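Long-range contacts in CDP-glucose-4,6-dehydratase (Yersinia pseudotuberculosis, PDB 1RKX), which catalyses the dehydration of CDP-D-glucose to CDP-4-keto-6-deoxy-D-glucose, as a short-chain dehydrogenase/reductase (SDR) family enzyme that binds NAD: residues W7-T18 against L29-S40; Y181-R192 against G253-F262. All blocks are in the same frame, centred on the assembly; numbering follows the deposited sequence.

Interaction 1 (W7-T18 against L29-S40); sequences WQGKRVFVTGHT and LQTMGATVKGYS. With NAD (nicotinamide-adenine-dinucleotide), chain G.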
# COMPACT_ATOMS: atom_id res chain seq x y z
N TRP C 7 -11.13 34.17 18.34
CA TRP C 7 -11.97 34.62 17.24
C TRP C 7 -12.41 36.08 17.28
O TRP C 7 -12.78 36.65 16.25
CB TRP C 7 -13.18 33.70 17.11
CG TRP C 7 -12.75 32.32 16.76
CD1 TRP C 7 -12.53 31.28 17.61
CD2 TRP C 7 -12.34 31.87 15.46
NE1 TRP C 7 -12.00 30.21 16.93
CE2 TRP C 7 -11.88 30.55 15.61
CE3 TRP C 7 -12.31 32.47 14.19
CZ2 TRP C 7 -11.39 29.80 14.53
CZ3 TRP C 7 -11.83 31.72 13.11
CH2 TRP C 7 -11.38 30.40 13.29
N GLN C 8 -12.35 36.68 18.46
CA GLN C 8 -12.76 38.07 18.60
C GLN C 8 -11.99 38.99 17.65
O GLN C 8 -10.77 39.09 17.71
CB GLN C 8 -12.54 38.54 20.05
CG GLN C 8 -13.14 39.90 20.36
CD GLN C 8 -14.65 39.91 20.21
OE1 GLN C 8 -15.36 39.09 20.80
NE2 GLN C 8 -15.16 40.86 19.42
N GLY C 9 -12.72 39.65 16.76
CA GLY C 9 -12.10 40.57 15.82
C GLY C 9 -11.39 39.98 14.61
O GLY C 9 -10.87 40.73 13.78
N LYS C 10 -11.34 38.65 14.49
CA LYS C 10 -10.68 38.03 13.34
C LYS C 10 -11.51 38.24 12.08
O LYS C 10 -12.74 38.13 12.11
CB LYS C 10 -10.49 36.53 13.57
CG LYS C 10 -9.45 36.16 14.62
CD LYS C 10 -8.05 36.56 14.19
CE LYS C 10 -7.00 36.08 15.17
NZ LYS C 10 -7.21 36.65 16.54
N ARG C 11 -10.84 38.54 10.97
CA ARG C 11 -11.53 38.75 9.71
C ARG C 11 -11.61 37.39 9.02
O ARG C 11 -10.60 36.86 8.55
CB ARG C 11 -10.77 39.76 8.84
CG ARG C 11 -10.59 41.12 9.51
CD ARG C 11 -9.86 42.10 8.60
NE ARG C 11 -10.70 42.58 7.51
CZ ARG C 11 -11.74 43.39 7.66
NH1 ARG C 11 -12.08 43.83 8.87
NH2 ARG C 11 -12.45 43.78 6.60
N VAL C 12 -12.81 36.83 8.98
CA VAL C 12 -13.03 35.50 8.39
C VAL C 12 -13.91 35.55 7.15
O VAL C 12 -15.01 36.12 7.17
CB VAL C 12 -13.67 34.56 9.44
CG1 VAL C 12 -13.70 33.12 8.91
CG2 VAL C 12 -12.89 34.63 10.74
N PHE C 13 -13.42 34.94 6.07
CA PHE C 13 -14.13 34.90 4.80
C PHE C 13 -14.67 33.48 4.64
O PHE C 13 -13.91 32.51 4.72
CB PHE C 13 -13.15 35.22 3.66
CG PHE C 13 -13.82 35.40 2.32
CD1 PHE C 13 -14.40 36.62 1.97
CD2 PHE C 13 -13.83 34.36 1.39
CE1 PHE C 13 -14.98 36.80 0.71
CE2 PHE C 13 -14.42 34.54 0.13
CZ PHE C 13 -14.99 35.76 -0.21
N VAL C 14 -15.97 33.35 4.41
CA VAL C 14 -16.59 32.04 4.27
C VAL C 14 -17.37 31.86 2.97
O VAL C 14 -18.37 32.53 2.75
CB VAL C 14 -17.58 31.78 5.43
CG1 VAL C 14 -18.22 30.40 5.27
CG2 VAL C 14 -16.87 31.90 6.78
N THR C 15 -16.92 30.96 2.09
CA THR C 15 -17.68 30.72 0.87
C THR C 15 -18.72 29.69 1.27
O THR C 15 -18.45 28.84 2.12
CB THR C 15 -16.81 30.15 -0.29
OG1 THR C 15 -16.32 28.84 0.06
CG2 THR C 15 -15.65 31.08 -0.59
N GLY C 16 -19.90 29.77 0.67
CA GLY C 16 -20.95 28.82 1.00
C GLY C 16 -21.67 29.13 2.30
O GLY C 16 -22.25 28.24 2.92
N HIS C 17 -21.64 30.40 2.72
CA HIS C 17 -22.29 30.81 3.95
C HIS C 17 -23.82 30.73 3.89
O HIS C 17 -24.48 30.76 4.93
CB HIS C 17 -21.87 32.24 4.33
CG HIS C 17 -22.48 33.30 3.46
ND1 HIS C 17 -22.26 33.37 2.10
CD2 HIS C 17 -23.29 34.34 3.76
CE1 HIS C 17 -22.90 34.41 1.60
NE2 HIS C 17 -23.53 35.02 2.59
N THR C 18 -24.39 30.63 2.69
CA THR C 18 -25.84 30.57 2.55
C THR C 18 -26.37 29.13 2.63
O THR C 18 -27.57 28.90 2.51
CB THR C 18 -26.32 31.19 1.22
OG1 THR C 18 -25.78 30.44 0.12
CG2 THR C 18 -25.88 32.66 1.11
N LEU C 29 -19.18 31.69 14.22
CA LEU C 29 -18.14 32.71 14.14
C LEU C 29 -18.68 34.05 14.65
O LEU C 29 -17.99 34.76 15.39
CB LEU C 29 -17.66 32.86 12.69
CG LEU C 29 -16.84 31.68 12.14
CD1 LEU C 29 -16.69 31.80 10.62
CD2 LEU C 29 -15.48 31.66 12.82
N GLN C 30 -19.90 34.40 14.24
CA GLN C 30 -20.51 35.65 14.68
C GLN C 30 -20.63 35.70 16.21
O GLN C 30 -20.26 36.70 16.83
CB GLN C 30 -21.89 35.82 14.06
CG GLN C 30 -21.87 35.99 12.54
CD GLN C 30 -23.26 36.02 11.93
OE1 GLN C 30 -23.43 35.73 10.74
NE2 GLN C 30 -24.26 36.36 12.74
N THR C 31 -21.12 34.62 16.81
CA THR C 31 -21.28 34.59 18.26
C THR C 31 -19.96 34.74 19.00
O THR C 31 -19.94 35.21 20.14
CB THR C 31 -21.96 33.29 18.75
OG1 THR C 31 -21.08 32.18 18.56
CG2 THR C 31 -23.24 33.05 17.98
N MET C 32 -18.85 34.36 18.36
CA MET C 32 -17.55 34.48 19.00
C MET C 32 -16.87 35.82 18.73
O MET C 32 -15.71 36.01 19.06
CB MET C 32 -16.64 33.32 18.58
CG MET C 32 -17.16 31.96 19.05
SD MET C 32 -15.95 30.63 18.90
CE MET C 32 -15.86 30.47 17.10
N GLY C 33 -17.61 36.74 18.11
CA GLY C 33 -17.08 38.07 17.84
C GLY C 33 -16.23 38.27 16.60
O GLY C 33 -15.56 39.29 16.48
N ALA C 34 -16.23 37.31 15.69
CA ALA C 34 -15.43 37.46 14.48
C ALA C 34 -16.11 38.40 13.50
O ALA C 34 -17.32 38.61 13.55
CB ALA C 34 -15.20 36.09 13.83
N THR C 35 -15.31 38.99 12.61
CA THR C 35 -15.81 39.87 11.57
C THR C 35 -15.90 38.95 10.36
O THR C 35 -14.89 38.61 9.75
CB THR C 35 -14.83 41.02 11.29
OG1 THR C 35 -14.69 41.81 12.47
CG2 THR C 35 -15.33 41.89 10.15
N VAL C 36 -17.12 38.56 10.01
CA VAL C 36 -17.33 37.61 8.93
C VAL C 36 -17.92 38.15 7.63
O VAL C 36 -18.82 38.99 7.64
CB VAL C 36 -18.23 36.46 9.40
CG1 VAL C 36 -18.16 35.30 8.40
CG2 VAL C 36 -17.81 36.00 10.80
N LYS C 37 -17.40 37.63 6.52
CA LYS C 37 -17.90 37.98 5.19
C LYS C 37 -18.17 36.67 4.47
O LYS C 37 -17.34 35.76 4.50
CB LYS C 37 -16.88 38.80 4.39
CG LYS C 37 -17.40 39.17 2.99
CD LYS C 37 -16.45 40.08 2.22
CE LYS C 37 -17.03 40.47 0.87
NZ LYS C 37 -16.11 41.31 0.05
N GLY C 38 -19.32 36.57 3.82
CA GLY C 38 -19.67 35.36 3.11
C GLY C 38 -19.82 35.60 1.61
O GLY C 38 -20.15 36.70 1.18
N TYR C 39 -19.56 34.56 0.82
CA TYR C 39 -19.65 34.63 -0.64
C TYR C 39 -20.29 33.32 -1.09
O TYR C 39 -19.68 32.26 -0.98
CB TYR C 39 -18.25 34.77 -1.23
CG TYR C 39 -18.21 34.97 -2.74
CD1 TYR C 39 -18.13 36.25 -3.29
CD2 TYR C 39 -18.22 33.88 -3.61
CE1 TYR C 39 -18.06 36.44 -4.67
CE2 TYR C 39 -18.15 34.06 -5.00
CZ TYR C 39 -18.07 35.35 -5.51
OH TYR C 39 -17.99 35.54 -6.87
N SER C 40 -21.52 33.40 -1.60
CA SER C 40 -22.26 32.22 -2.06
C SER C 40 -23.31 32.62 -3.08
O SER C 40 -23.54 33.80 -3.34
CB SER C 40 -23.02 31.56 -0.90
OG SER C 40 -22.24 31.38 0.26
PA NAD G . -25.50 23.25 0.98
O1A NAD G . -26.06 22.97 -0.36
O2A NAD G . -26.47 23.56 2.06
O5B NAD G . -24.45 24.47 0.91
C5B NAD G . -23.68 24.65 -0.31
C4B NAD G . -23.20 26.10 -0.44
O4B NAD G . -22.49 26.08 -1.70
C3B NAD G . -24.35 27.09 -0.62
O3B NAD G . -24.12 28.18 0.29
C2B NAD G . -24.24 27.46 -2.09
O2B NAD G . -24.78 28.77 -2.39
C1B NAD G . -22.76 27.30 -2.33
N9A NAD G . -22.43 27.18 -3.74
C8A NAD G . -22.68 26.12 -4.58
N7A NAD G . -22.27 26.32 -5.82
C5A NAD G . -21.72 27.59 -5.79
C6A NAD G . -21.13 28.38 -6.80
N6A NAD G . -20.96 28.03 -8.06
N1A NAD G . -20.67 29.62 -6.45
C2A NAD G . -20.84 30.01 -5.14
N3A NAD G . -21.38 29.37 -4.13
C4A NAD G . -21.81 28.14 -4.52
O3 NAD G . -24.58 22.06 1.39
PN NAD G . -23.73 21.79 2.76
O1N NAD G . -24.33 20.58 3.32
O2N NAD G . -23.86 22.98 3.64
O5D NAD G . -22.28 21.47 2.21
C5D NAD G . -21.23 22.36 2.60
C4D NAD G . -19.90 21.87 2.06
O4D NAD G . -19.66 20.60 2.75
C3D NAD G . -19.80 21.52 0.57
O3D NAD G . -18.44 21.73 0.15
C2D NAD G . -20.15 20.04 0.57
O2D NAD G . -19.65 19.41 -0.63
C1D NAD G . -19.44 19.57 1.81
N1N NAD G . -19.96 18.30 2.30
C2N NAD G . -21.18 18.19 2.98
C3N NAD G . -21.64 16.88 3.54
C7N NAD G . -22.91 16.86 4.29
O7N NAD G . -23.26 15.77 4.77
N7N NAD G . -23.68 17.95 4.48
C4N NAD G . -20.83 15.64 3.23
C5N NAD G . -19.58 15.93 2.47
C6N NAD G . -19.19 17.12 2.06
O HOH W 1 -12.40 42.81 13.07

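Interaction 2 (Y181-R192 against G253-F262); sequences YGQHGTAVATVR and GAEYAEGWNF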
# COMPACT_ATOMS: atom_id res chain seq x y z
N TYR C 181 7.12 29.30 4.54
CA TYR C 181 6.13 29.91 5.41
C TYR C 181 6.57 31.27 5.93
O TYR C 181 5.76 32.20 6.04
CB TYR C 181 5.82 28.99 6.59
CG TYR C 181 4.75 29.54 7.50
CD1 TYR C 181 3.40 29.47 7.14
CD2 TYR C 181 5.08 30.15 8.72
CE1 TYR C 181 2.40 29.99 7.97
CE2 TYR C 181 4.10 30.68 9.55
CZ TYR C 181 2.76 30.60 9.17
OH TYR C 181 1.79 31.13 10.00
N GLY C 182 7.85 31.39 6.24
CA GLY C 182 8.38 32.65 6.75
C GLY C 182 8.18 33.80 5.80
O GLY C 182 8.33 34.96 6.18
N GLN C 183 7.83 33.50 4.55
CA GLN C 183 7.62 34.54 3.55
C GLN C 183 6.14 34.81 3.28
O GLN C 183 5.68 35.94 3.44
CB GLN C 183 8.32 34.15 2.25
CG GLN C 183 9.70 33.55 2.45
CD GLN C 183 10.42 33.28 1.13
OE1 GLN C 183 9.83 32.73 0.20
NE2 GLN C 183 11.69 33.65 1.06
N HIS C 184 5.40 33.78 2.89
CA HIS C 184 3.98 33.93 2.59
C HIS C 184 3.08 33.90 3.83
O HIS C 184 2.06 34.58 3.87
CB HIS C 184 3.53 32.86 1.58
CG HIS C 184 3.74 31.45 2.04
ND1 HIS C 184 2.87 30.82 2.90
CD2 HIS C 184 4.72 30.56 1.76
CE1 HIS C 184 3.30 29.59 3.13
NE2 HIS C 184 4.42 29.41 2.45
N GLY C 185 3.46 33.10 4.81
CA GLY C 185 2.69 33.01 6.04
C GLY C 185 1.32 32.37 5.95
O GLY C 185 0.49 32.55 6.83
N THR C 186 1.06 31.61 4.89
CA THR C 186 -0.24 30.98 4.72
C THR C 186 -0.20 29.48 5.00
O THR C 186 0.57 28.75 4.38
CB THR C 186 -0.78 31.21 3.29
OG1 THR C 186 -0.76 32.61 2.99
CG2 THR C 186 -2.21 30.69 3.16
N ALA C 187 -1.04 29.03 5.93
CA ALA C 187 -1.12 27.62 6.30
C ALA C 187 -2.42 27.08 5.69
O ALA C 187 -3.51 27.44 6.12
CB ALA C 187 -1.14 27.47 7.82
N VAL C 188 -2.28 26.20 4.69
CA VAL C 188 -3.43 25.64 3.98
C VAL C 188 -3.73 24.18 4.30
O VAL C 188 -2.84 23.33 4.22
CB VAL C 188 -3.23 25.78 2.46
CG1 VAL C 188 -4.49 25.32 1.72
CG2 VAL C 188 -2.89 27.22 2.11
N ALA C 189 -4.98 23.89 4.62
CA ALA C 189 -5.38 22.52 4.95
C ALA C 189 -6.72 22.14 4.31
O ALA C 189 -7.48 23.00 3.87
CB ALA C 189 -5.48 22.36 6.46
N THR C 190 -6.99 20.84 4.26
CA THR C 190 -8.27 20.36 3.75
C THR C 190 -8.91 19.58 4.88
O THR C 190 -8.21 19.00 5.72
CB THR C 190 -8.13 19.45 2.50
OG1 THR C 190 -7.22 18.37 2.78
CG2 THR C 190 -7.63 20.25 1.30
N VAL C 191 -10.24 19.58 4.92
CA VAL C 191 -10.96 18.85 5.95
C VAL C 191 -11.97 17.93 5.28
O VAL C 191 -12.69 18.32 4.36
CB VAL C 191 -11.66 19.81 6.95
CG1 VAL C 191 -10.60 20.54 7.76
CG2 VAL C 191 -12.55 20.80 6.23
N ARG C 192 -12.01 16.69 5.75
CA ARG C 192 -12.88 15.67 5.18
C ARG C 192 -13.89 15.16 6.20
O ARG C 192 -13.51 14.63 7.24
CB ARG C 192 -11.99 14.53 4.67
CG ARG C 192 -10.86 15.03 3.77
CD ARG C 192 -9.68 14.06 3.69
NE ARG C 192 -8.56 14.63 2.93
CZ ARG C 192 -7.37 14.07 2.82
NH1 ARG C 192 -7.12 12.91 3.42
NH2 ARG C 192 -6.43 14.65 2.09
N GLY C 253 0.95 27.38 12.48
CA GLY C 253 1.46 27.38 11.12
C GLY C 253 1.37 26.14 10.26
O GLY C 253 0.46 25.32 10.38
N ALA C 254 2.35 26.01 9.36
CA ALA C 254 2.45 24.92 8.40
C ALA C 254 2.41 23.51 8.97
O ALA C 254 2.10 22.56 8.26
CB ALA C 254 3.71 25.10 7.56
N GLU C 255 2.74 23.37 10.25
CA GLU C 255 2.73 22.07 10.90
C GLU C 255 1.37 21.39 10.71
O GLU C 255 1.27 20.16 10.70
CB GLU C 255 3.04 22.22 12.39
CG GLU C 255 2.73 20.98 13.23
CD GLU C 255 3.17 21.13 14.67
OE1 GLU C 255 2.93 22.20 15.27
OE2 GLU C 255 3.74 20.16 15.22
N TYR C 256 0.32 22.19 10.57
CA TYR C 256 -1.01 21.64 10.41
C TYR C 256 -1.58 21.75 9.00
O TYR C 256 -2.75 21.43 8.78
CB TYR C 256 -1.96 22.31 11.41
CG TYR C 256 -1.55 22.08 12.85
CD1 TYR C 256 -0.65 22.93 13.49
CD2 TYR C 256 -2.02 20.97 13.55
CE1 TYR C 256 -0.23 22.68 14.79
CE2 TYR C 256 -1.60 20.71 14.85
CZ TYR C 256 -0.71 21.57 15.47
OH TYR C 256 -0.30 21.30 16.76
N ALA C 257 -0.76 22.20 8.06
CA ALA C 257 -1.19 22.37 6.67
C ALA C 257 -1.21 21.03 5.92
O ALA C 257 -0.36 20.77 5.07
CB ALA C 257 -0.26 23.37 5.96
N GLU C 258 -2.20 20.20 6.23
CA GLU C 258 -2.36 18.90 5.60
C GLU C 258 -3.84 18.57 5.53
O GLU C 258 -4.69 19.45 5.70
CB GLU C 258 -1.66 17.81 6.43
CG GLU C 258 -0.47 18.28 7.24
CD GLU C 258 0.18 17.17 8.03
OE1 GLU C 258 -0.56 16.35 8.62
OE2 GLU C 258 1.42 17.12 8.08
N GLY C 259 -4.16 17.30 5.28
CA GLY C 259 -5.55 16.87 5.21
C GLY C 259 -5.99 16.29 6.54
O GLY C 259 -5.20 15.64 7.23
N TRP C 260 -7.26 16.51 6.90
CA TRP C 260 -7.78 16.03 8.18
C TRP C 260 -9.19 15.43 8.12
O TRP C 260 -10.10 16.03 7.57
CB TRP C 260 -7.82 17.18 9.19
CG TRP C 260 -6.51 17.85 9.41
CD1 TRP C 260 -5.91 18.78 8.61
CD2 TRP C 260 -5.61 17.62 10.50
NE1 TRP C 260 -4.69 19.15 9.13
CE2 TRP C 260 -4.48 18.45 10.29
CE3 TRP C 260 -5.64 16.80 11.63
CZ2 TRP C 260 -3.39 18.48 11.17
CZ3 TRP C 260 -4.56 16.82 12.51
CH2 TRP C 260 -3.45 17.66 12.27
N ASN C 261 -9.34 14.25 8.73
CA ASN C 261 -10.62 13.55 8.80
C ASN C 261 -11.38 13.93 10.07
O ASN C 261 -10.80 14.02 11.15
CB ASN C 261 -10.41 12.03 8.88
CG ASN C 261 -9.99 11.41 7.57
OD1 ASN C 261 -9.52 10.27 7.56
ND2 ASN C 261 -10.17 12.11 6.47
N PHE C 262 -12.69 14.12 9.95
CA PHE C 262 -13.53 14.41 11.10
C PHE C 262 -14.78 13.55 10.99
O PHE C 262 -15.47 13.55 9.96
CB PHE C 262 -13.91 15.89 11.20
CG PHE C 262 -12.74 16.79 11.51
CD1 PHE C 262 -12.12 17.52 10.51
CD2 PHE C 262 -12.25 16.91 12.82
CE1 PHE C 262 -11.04 18.35 10.78
CE2 PHE C 262 -11.16 17.73 13.11
CZ PHE C 262 -10.56 18.45 12.09

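Interaction 1 (W7-T18 against L29-S40)
This contact is the core of the first beta-alpha-beta unit of the Rossmann fold (strand 11-15, helix 20-31, strand 35-40), and W7 packs on L29 and M32 at the end of its helix. Methyl CE of M32 sits over the five-membered ring of W7, 3.7 Å from its centroid, and L29 CD2 lies over the same face at the six-membered ring; both are CH-pi contacts, and the M32 sulfur adds an oblique Met-aromatic approach. A bend at chi3 of M32 (-69°) turns its methyl onto the indole. The other L29 branch, CD1, meets V12 CG1 and V14 CG2 tip to tip. G33, with positive phi, closes the helix in a Schellman motif, and its carbonyl O receives the straight bond from G9 N (2.9 Å). From there the strands run parallel, and six backbone bonds alternate in direction, from T35 N to K10 O up to G16 N to Y39 O. On the face bearing F13, K37 and Y39, the extended K37 chain brings CD to the edge of the F13 ring, while its NZ bonds to S75 O and forms a salt bridge with E78. At the strand ends H17 turns its ring over G38, whose CA stands 3.5 Å from the ring centroid, with T18 CG2 on the opposite face. The CG of H17 lies between backbone N and carbonyl carbon (chi1 73°), and ND1 reaches S40 OG at 2.7 Å in a hydrogen bond. T18 OG1 accepts from NAD O3B (2.8 Å) and also bonds to L41 O. The S40 hydroxyl is thus tied firmly to H17 and more weakly to T18 N, in the turn whose T18 holds the adenosine ribose.

Interaction 2 (Y181-R192 against G253-F262)
The Y181 ring lies between two backbones: G185 CA stands over one face, and A254 N lies over the opposite face, toward the rim. At the far end of the contact, G259 CA lies over one face of the R192 guanidinium, toward its rim, 3.9 Å from NH2. The W260 indole instead presents its edge, with T190 O and Y256 O close to the ring plane; NE1 donates to Y256 O (3.0 Å), which also receives E258 N from the same side of its carbonyl plane. The inverse gamma turn centred on A257 leads into strand 259-261, the last strand of the parallel Rossmann sheet, which pairs with strand 187-192. Four backbone bonds join the two segments, beginning with T190 N to E258 O (3.0 Å) and ending with F262 N to R192 O. Strand 187-192 also pairs with strand 126-130 on its other side. V191 CG1 meets F262 CE1, at the edge of the ring, at 3.8 Å; the V191 chi1 of -68° sets that methyl anti to the carbonyl carbon. The R192 chain, extended from CG to NE, crosses N261 and carries the guanidinium to a salt bridge with E165 and a hydrogen bond with Y136. E165 also binds T190 OG1.

Overall arrangement
Both contacts belong to one parallel sheet of seven strands, in which 11-15 and 35-40 (interaction 1) lie to one side of strands 83-86 and 126-130, and 187-192 and 259-261 (interaction 2) to the other. They do not touch: their centres are 19 Å apart and their nearest atoms about 11 Å. Interaction 1 reaches the cofactor directly through G16, T18 and S40 at the adenosine end of NAD, whereas interaction 2 stands back, the V191 side chain being about 8 Å from the bound NAD. M87, an NAD-binding residue, falls between them, its side chain about 4 Å from that of V14 and 7 Å from that of V191.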